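Local coordinates for nitrate reductase (Ulva prolifera, PDB 5YLY), which reduces nitrate to nitrite as a whole enzyme, probably with NADH, its cytochrome b5 reductase domain carrying the FAD, at residues K163-M177 with L252-P266. Sequence-based numbering, arbitrary orientation.
Sequences KRINMIAGGTGLTPM and LFRYEPGTISVLCGP. With FAD (flavin-adenine dinucleotide), chain C.
N166 ties strand 164-170 to the loop that leads into its parallel neighbour, strand 259-264, and illustrates how neighbouring strands in a Rossmann-like NAD-binding domain can be fastened by side chains as well as backbone. Its amide spans the backbone of F253: OD1 accepts from F253 N (2.8 Å), while ND2 gives a nearly straight bond to F253 O (2.8 Å, 169°) on a carbonyl lone pair. The second N-H of ND2 reaches S261 OG, also close to the amide plane, so three bonds fix the rotation of this buried group. A leucine in place of N166 would probably leave F253 N and O and the S261 hydroxyl without these mates and let the loop drift from the strand.

Two residues earlier on the same face, one of R164's two modelled conformers grips T259 OG1 side-on through NE (2.8 Å) and NH1. A bend at chi3 (-42°) turns the guanidinium back over F253, on which it lies flat with planes 20° apart; CD sits above the ring centre. E256 approaches the guanidinium's other face in a long salt bridge, OE2 to NH1 at 3.6 Å.

Beneath these side chains the two backbones form a parallel ladder, from R164 N on G258 O to G170 N on C264 O. On the face of I165 and M167, V262 CG2 packs against both, and M177 SD, from the following helix, joins it. That helix also meets the flavin: T175 OG1 donates to FAD O4, and P176 CG lies 3.8 Å from both C264 SG and FAD C6.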
loop_
_atom_site.group_PDB
_atom_site.type_symbol
_atom_site.label_atom_id
_atom_site.label_comp_id
_atom_site.label_asym_id
_atom_site.label_seq_id
_atom_site.Cartn_x
_atom_site.Cartn_y
_atom_site.Cartn_z
ATOM N N LYS A 163 14.101 -9.859 -10.233
ATOM C CA LYS A 163 14.918 -8.764 -10.765
ATOM C C LYS A 163 14.082 -7.522 -11.079
ATOM O O LYS A 163 14.618 -6.399 -11.095
ATOM C CB LYS A 163 15.586 -9.208 -12.075
ATOM C CG LYS A 163 16.520 -10.410 -11.941
ATOM C CD LYS A 163 17.293 -10.675 -13.240
ATOM C CE LYS A 163 18.625 -9.950 -13.304
ATOM N NZ LYS A 163 19.247 -10.036 -14.654
ATOM N N ARG A 164 12.789 -7.748 -11.401
ATOM C CA ARG A 164 11.854 -6.694 -11.797
ATOM C C ARG A 164 10.483 -6.900 -11.171
ATOM O O ARG A 164 9.971 -8.031 -11.144
ATOM C CB ARG A 164 11.741 -6.625 -13.323
ATOM C CG ARG A 164 13.074 -6.351 -14.045
ATOM C CD ARG A 164 12.932 -6.162 -15.544
ATOM N NE ARG A 164 12.009 -7.126 -16.132
ATOM C CZ ARG A 164 11.620 -7.125 -17.402
ATOM N NH1 ARG A 164 10.758 -8.027 -17.835
ATOM N NH2 ARG A 164 12.103 -6.226 -18.252
ATOM N N ILE A 165 9.899 -5.814 -10.635
ATOM C CA ILE A 165 8.578 -5.932 -10.014
ATOM C C ILE A 165 7.659 -4.886 -10.581
ATOM O O ILE A 165 7.926 -3.686 -10.420
ATOM C CB ILE A 165 8.618 -5.821 -8.448
ATOM C CG1 ILE A 165 9.564 -6.887 -7.815
ATOM C CG2 ILE A 165 7.188 -5.908 -7.866
ATOM C CD1 ILE A 165 9.720 -6.808 -6.266
ATOM N N ASN A 166 6.525 -5.339 -11.152
ATOM C CA ASN A 166 5.448 -4.459 -11.569
ATOM C C ASN A 166 4.546 -4.292 -10.368
ATOM O O ASN A 166 4.305 -5.258 -9.650
ATOM C CB ASN A 166 4.616 -5.121 -12.679
ATOM C CG ASN A 166 5.247 -5.077 -14.023
ATOM O OD1 ASN A 166 6.046 -4.188 -14.319
ATOM N ND2 ASN A 166 4.861 -6.026 -14.887
ATOM N N MET A 167 3.996 -3.099 -10.177
ATOM C CA MET A 167 3.065 -2.839 -9.098
ATOM C C MET A 167 1.849 -2.147 -9.650
ATOM O O MET A 167 1.971 -1.138 -10.360
ATOM C CB MET A 167 3.720 -1.949 -8.032
ATOM C CG MET A 167 4.966 -2.555 -7.449
ATOM S SD MET A 167 5.676 -1.438 -6.265
ATOM C CE MET A 167 6.864 -2.505 -5.594
ATOM N N ILE A 168 0.672 -2.699 -9.352
ATOM C CA ILE A 168 -0.555 -2.055 -9.778
ATOM C C ILE A 168 -1.364 -1.786 -8.524
ATOM O O ILE A 168 -1.726 -2.723 -7.812
ATOM C CB ILE A 168 -1.382 -2.822 -10.838
ATOM C CG1 ILE A 168 -0.525 -3.288 -12.041
ATOM C CG2 ILE A 168 -2.591 -1.974 -11.271
ATOM C CD1 ILE A 168 -1.410 -4.089 -13.141
ATOM N N ALA A 169 -1.659 -0.519 -8.286
ATOM C CA ALA A 169 -2.450 -0.103 -7.141
ATOM C C ALA A 169 -3.633 0.720 -7.566
ATOM O O ALA A 169 -3.557 1.476 -8.534
ATOM C CB ALA A 169 -1.580 0.710 -6.176
ATOM N N GLY A 170 -4.690 0.623 -6.778
ATOM C CA GLY A 170 -5.892 1.438 -6.910
ATOM C C GLY A 170 -6.205 2.033 -5.553
ATOM O O GLY A 170 -6.196 1.308 -4.558
ATOM N N GLY A 171 -6.398 3.350 -5.494
ATOM C CA GLY A 171 -6.752 4.071 -4.270
ATOM C C GLY A 171 -5.877 3.776 -3.064
ATOM O O GLY A 171 -4.661 3.967 -3.112
ATOM N N THR A 172 -6.495 3.238 -1.983
ATOM C CA THR A 172 -5.773 2.885 -0.735
ATOM C C THR A 172 -4.857 1.659 -0.911
ATOM O O THR A 172 -4.003 1.411 -0.050
ATOM C CB THR A 172 -6.755 2.721 0.447
ATOM O OG1 THR A 172 -7.674 1.677 0.176
ATOM C CG2 THR A 172 -7.493 4.006 0.789
ATOM N N GLY A 173 -4.966 0.971 -2.055
ATOM C CA GLY A 173 -4.068 -0.137 -2.387
ATOM C C GLY A 173 -2.628 0.315 -2.569
ATOM O O GLY A 173 -1.716 -0.508 -2.731
ATOM N N LEU A 174 -2.389 1.639 -2.547
ATOM C CA LEU A 174 -1.029 2.113 -2.684
ATOM C C LEU A 174 -0.067 1.721 -1.551
ATOM O O LEU A 174 1.095 1.446 -1.849
ATOM C CB LEU A 174 -0.970 3.654 -2.890
ATOM C CG LEU A 174 0.463 4.189 -3.049
ATOM C CD1 LEU A 174 1.093 3.843 -4.400
ATOM C CD2 LEU A 174 0.587 5.644 -2.643
ATOM N N THR A 175 -0.482 1.794 -0.266
ATOM C CA THR A 175 0.509 1.621 0.837
ATOM C C THR A 175 1.196 0.242 0.842
ATOM O O THR A 175 2.410 0.260 1.077
ATOM C CB THR A 175 -0.047 2.015 2.175
ATOM O OG1 THR A 175 -1.169 1.202 2.460
ATOM C CG2 THR A 175 -0.442 3.507 2.207
ATOM N N PRO A 176 0.583 -0.906 0.445
ATOM C CA PRO A 176 1.391 -2.138 0.334
ATOM C C PRO A 176 2.500 -1.969 -0.707
ATOM O O PRO A 176 3.592 -2.460 -0.496
ATOM C CB PRO A 176 0.355 -3.194 -0.078
ATOM C CG PRO A 176 -0.942 -2.693 0.537
ATOM C CD PRO A 176 -0.846 -1.207 0.223
ATOM N N MET A 177 2.232 -1.242 -1.829
ATOM C CA MET A 177 3.261 -0.991 -2.871
ATOM C C MET A 177 4.351 -0.075 -2.333
ATOM O O MET A 177 5.534 -0.378 -2.480
ATOM C CB MET A 177 2.653 -0.347 -4.153
ATOM C CG MET A 177 1.546 -1.152 -4.763
ATOM S SD MET A 177 2.014 -2.887 -4.954
ATOM C CE MET A 177 0.432 -3.584 -5.264
ATOM N N LEU A 252 4.260 -0.790 -17.642
ATOM C CA LEU A 252 4.843 -1.942 -16.948
ATOM C C LEU A 252 5.792 -2.807 -17.755
ATOM O O LEU A 252 5.811 -2.739 -18.982
ATOM C CB LEU A 252 3.672 -2.820 -16.417
ATOM C CG LEU A 252 2.589 -2.098 -15.565
ATOM C CD1 LEU A 252 1.440 -3.022 -15.296
ATOM C CD2 LEU A 252 3.193 -1.556 -14.212
ATOM N N PHE A 253 6.546 -3.670 -17.059
ATOM C CA PHE A 253 7.421 -4.643 -17.724
ATOM C C PHE A 253 6.584 -5.815 -18.252
ATOM O O PHE A 253 5.619 -6.234 -17.596
ATOM C CB PHE A 253 8.437 -5.239 -16.718
ATOM C CG PHE A 253 9.440 -4.286 -16.114
ATOM C CD1 PHE A 253 10.358 -3.611 -16.917
ATOM C CD2 PHE A 253 9.509 -4.111 -14.738
ATOM C CE1 PHE A 253 11.306 -2.756 -16.352
ATOM C CE2 PHE A 253 10.474 -3.269 -14.171
ATOM C CZ PHE A 253 11.366 -2.597 -14.985
ATOM N N ARG A 254 6.993 -6.395 -19.394
ATOM C CA ARG A 254 6.363 -7.615 -19.896
ATOM C C ARG A 254 6.953 -8.756 -19.069
ATOM O O ARG A 254 8.024 -8.584 -18.477
ATOM C CB ARG A 254 6.700 -7.833 -21.380
ATOM C CG ARG A 254 5.987 -6.856 -22.306
ATOM C CD ARG A 254 5.924 -7.330 -23.749
ATOM N NE ARG A 254 4.921 -8.369 -23.994
ATOM C CZ ARG A 254 3.626 -8.154 -24.214
ATOM N NH1 ARG A 254 2.804 -9.176 -24.419
ATOM N NH2 ARG A 254 3.141 -6.921 -24.213
ATOM N N TYR A 255 6.281 -9.908 -19.009
ATOM C CA TYR A 255 6.845 -11.038 -18.274
ATOM C C TYR A 255 8.105 -11.617 -18.963
ATOM O O TYR A 255 8.159 -11.769 -20.179
ATOM C CB TYR A 255 5.812 -12.166 -18.038
ATOM C CG TYR A 255 6.441 -13.411 -17.444
ATOM C CD1 TYR A 255 6.883 -13.430 -16.122
ATOM C CD2 TYR A 255 6.715 -14.526 -18.238
ATOM C CE1 TYR A 255 7.532 -14.545 -15.590
ATOM C CE2 TYR A 255 7.370 -15.643 -17.717
ATOM C CZ TYR A 255 7.768 -15.651 -16.389
ATOM O OH TYR A 255 8.409 -16.749 -15.867
ATOM N N GLU A 256 9.091 -11.950 -18.143
ATOM C CA GLU A 256 10.344 -12.638 -18.441
ATOM C C GLU A 256 10.663 -13.349 -17.123
ATOM O O GLU A 256 10.302 -12.803 -16.076
ATOM C CB GLU A 256 11.478 -11.623 -18.718
ATOM C CG GLU A 256 11.601 -11.144 -20.154
ATOM C CD GLU A 256 12.568 -9.984 -20.312
ATOM O OE1 GLU A 256 13.698 -10.066 -19.780
ATOM O OE2 GLU A 256 12.186 -8.978 -20.953
ATOM N N PRO A 257 11.422 -14.474 -17.095
ATOM C CA PRO A 257 11.783 -15.070 -15.791
ATOM C C PRO A 257 12.494 -14.015 -14.932
ATOM O O PRO A 257 13.348 -13.289 -15.423
ATOM C CB PRO A 257 12.728 -16.223 -16.174
ATOM C CG PRO A 257 12.329 -16.581 -17.589
ATOM C CD PRO A 257 11.970 -15.262 -18.225
ATOM N N GLY A 258 12.061 -13.868 -13.695
ATOM C CA GLY A 258 12.645 -12.875 -12.807
ATOM C C GLY A 258 11.768 -11.645 -12.640
ATOM O O GLY A 258 12.118 -10.766 -11.863
ATOM N N THR A 259 10.653 -11.555 -13.398
ATOM C CA THR A 259 9.683 -10.441 -13.349
ATOM C C THR A 259 8.384 -10.937 -12.752
ATOM O O THR A 259 7.836 -11.955 -13.198
ATOM C CB THR A 259 9.424 -9.802 -14.745
ATOM O OG1 THR A 259 10.664 -9.453 -15.342
ATOM C CG2 THR A 259 8.551 -8.533 -14.665
ATOM N N ILE A 260 7.897 -10.217 -11.740
ATOM C CA ILE A 260 6.611 -10.506 -11.105
ATOM C C ILE A 260 5.769 -9.246 -11.143
ATOM O O ILE A 260 6.295 -8.153 -11.385
ATOM C CB ILE A 260 6.725 -11.098 -9.660
ATOM C CG1 ILE A 260 7.370 -10.072 -8.666
ATOM C CG2 ILE A 260 7.446 -12.466 -9.672
ATOM C CD1 ILE A 260 7.253 -10.470 -7.179
ATOM N N SER A 261 4.465 -9.396 -10.906
ATOM C CA SER A 261 3.545 -8.272 -10.785
ATOM C C SER A 261 2.820 -8.464 -9.472
ATOM O O SER A 261 2.446 -9.598 -9.146
ATOM C CB SER A 261 2.537 -8.231 -11.939
ATOM O OG SER A 261 3.182 -8.087 -13.191
ATOM N N VAL A 262 2.707 -7.382 -8.683
ATOM C CA VAL A 262 1.994 -7.407 -7.402
ATOM C C VAL A 262 0.853 -6.419 -7.481
ATOM O O VAL A 262 0.982 -5.383 -8.128
ATOM C CB VAL A 262 2.898 -7.262 -6.145
ATOM C CG1 VAL A 262 3.833 -8.460 -6.005
ATOM C CG2 VAL A 262 3.686 -5.946 -6.163
ATOM N N LEU A 263 -0.279 -6.739 -6.872
ATOM C CA LEU A 263 -1.490 -5.953 -7.039
ATOM C C LEU A 263 -2.203 -5.709 -5.752
ATOM O O LEU A 263 -2.291 -6.606 -4.920
ATOM C CB LEU A 263 -2.473 -6.739 -7.952
ATOM C CG LEU A 263 -2.068 -7.003 -9.415
ATOM C CD1 LEU A 263 -1.234 -8.263 -9.538
ATOM C CD2 LEU A 263 -3.303 -7.297 -10.236
ATOM N N CYS A 264 -2.783 -4.511 -5.623
ATOM C CA CYS A 264 -3.620 -4.177 -4.484
ATOM C C CYS A 264 -4.583 -3.084 -4.867
ATOM O O CYS A 264 -4.182 -1.999 -5.279
ATOM C CB CYS A 264 -2.810 -3.814 -3.244
ATOM S SG CYS A 264 -3.821 -3.701 -1.745
ATOM N N GLY A 265 -5.855 -3.396 -4.762
ATOM C CA GLY A 265 -6.894 -2.445 -5.094
ATOM C C GLY A 265 -8.268 -3.047 -4.984
ATOM O O GLY A 265 -8.402 -4.222 -4.621
ATOM N N PRO A 266 -9.307 -2.266 -5.357
ATOM C CA PRO A 266 -10.682 -2.794 -5.296
ATOM C C PRO A 266 -10.818 -4.105 -6.084
ATOM O O PRO A 266 -10.240 -4.233 -7.178
ATOM C CB PRO A 266 -11.520 -1.670 -5.907
ATOM C CG PRO A 266 -10.736 -0.433 -5.623
ATOM C CD PRO A 266 -9.293 -0.860 -5.812
HETATM P PA FAD C . -16.101 0.870 5.007
HETATM O O1A FAD C . -17.130 1.126 6.043
HETATM O O2A FAD C . -15.489 -0.510 5.056
HETATM O O5B FAD C . -16.759 1.192 3.558
HETATM C C5B FAD C . -16.529 0.301 2.445
HETATM C C4B FAD C . -16.138 1.086 1.217
HETATM O O4B FAD C . -17.136 2.084 0.906
HETATM C C3B FAD C . -14.844 1.879 1.314
HETATM O O3B FAD C . -13.694 1.047 1.176
HETATM C C2B FAD C . -15.004 2.883 0.170
HETATM O O2B FAD C . -14.564 2.356 -1.077
HETATM C C1B FAD C . -16.527 3.124 0.152
HETATM N N9A FAD C . -16.943 4.417 0.699
HETATM C C8A FAD C . -17.597 4.637 1.883
HETATM N N7A FAD C . -17.819 5.904 2.146
HETATM C C5A FAD C . -17.262 6.566 1.063
HETATM C C6A FAD C . -17.110 7.937 0.760
HETATM N N6A FAD C . -17.352 8.919 1.632
HETATM N N1A FAD C . -16.539 8.261 -0.422
HETATM C C2A FAD C . -16.107 7.277 -1.221
HETATM N N3A FAD C . -16.147 5.956 -1.017
HETATM C C4A FAD C . -16.738 5.663 0.151
HETATM N N1 FAD C . -6.590 2.231 3.719
HETATM C C2 FAD C . -5.941 3.400 4.022
HETATM O O2 FAD C . -6.570 4.467 4.090
HETATM N N3 FAD C . -4.557 3.382 4.260
HETATM C C4 FAD C . -3.737 2.257 4.210
HETATM O O4 FAD C . -2.563 2.327 4.518
HETATM C C4X FAD C . -4.434 1.023 3.855
HETATM N N5 FAD C . -3.731 -0.079 3.747
HETATM C C5X FAD C . -4.395 -1.248 3.369
HETATM C C6 FAD C . -3.648 -2.426 3.219
HETATM C C7 FAD C . -4.264 -3.621 2.846
HETATM C C7M FAD C . -3.412 -4.853 2.666
HETATM C C8 FAD C . -5.666 -3.648 2.611
HETATM C C8M FAD C . -6.377 -4.939 2.253
HETATM C C9 FAD C . -6.404 -2.472 2.740
HETATM C C9A FAD C . -5.782 -1.275 3.122
HETATM N N10 FAD C . -6.516 -0.059 3.295
HETATM C C10 FAD C . -5.874 1.114 3.637
HETATM C "C1'" FAD C . -7.990 -0.030 3.258
HETATM C "C2'" FAD C . -8.623 -0.268 4.630
HETATM O "O2'" FAD C . -8.498 -1.639 5.014
HETATM C "C3'" FAD C . -10.100 0.124 4.677
HETATM O "O3'" FAD C . -10.829 -0.622 3.710
HETATM C "C4'" FAD C . -10.358 1.625 4.527
HETATM O "O4'" FAD C . -9.757 2.310 5.626
HETATM C "C5'" FAD C . -11.830 1.984 4.463
HETATM O "O5'" FAD C . -12.517 1.326 5.549
HETATM P P FAD C . -13.785 2.001 6.274
HETATM O O1P FAD C . -14.171 1.177 7.442
HETATM O O2P FAD C . -13.533 3.469 6.518
HETATM O O3P FAD C . -14.885 1.898 5.132
#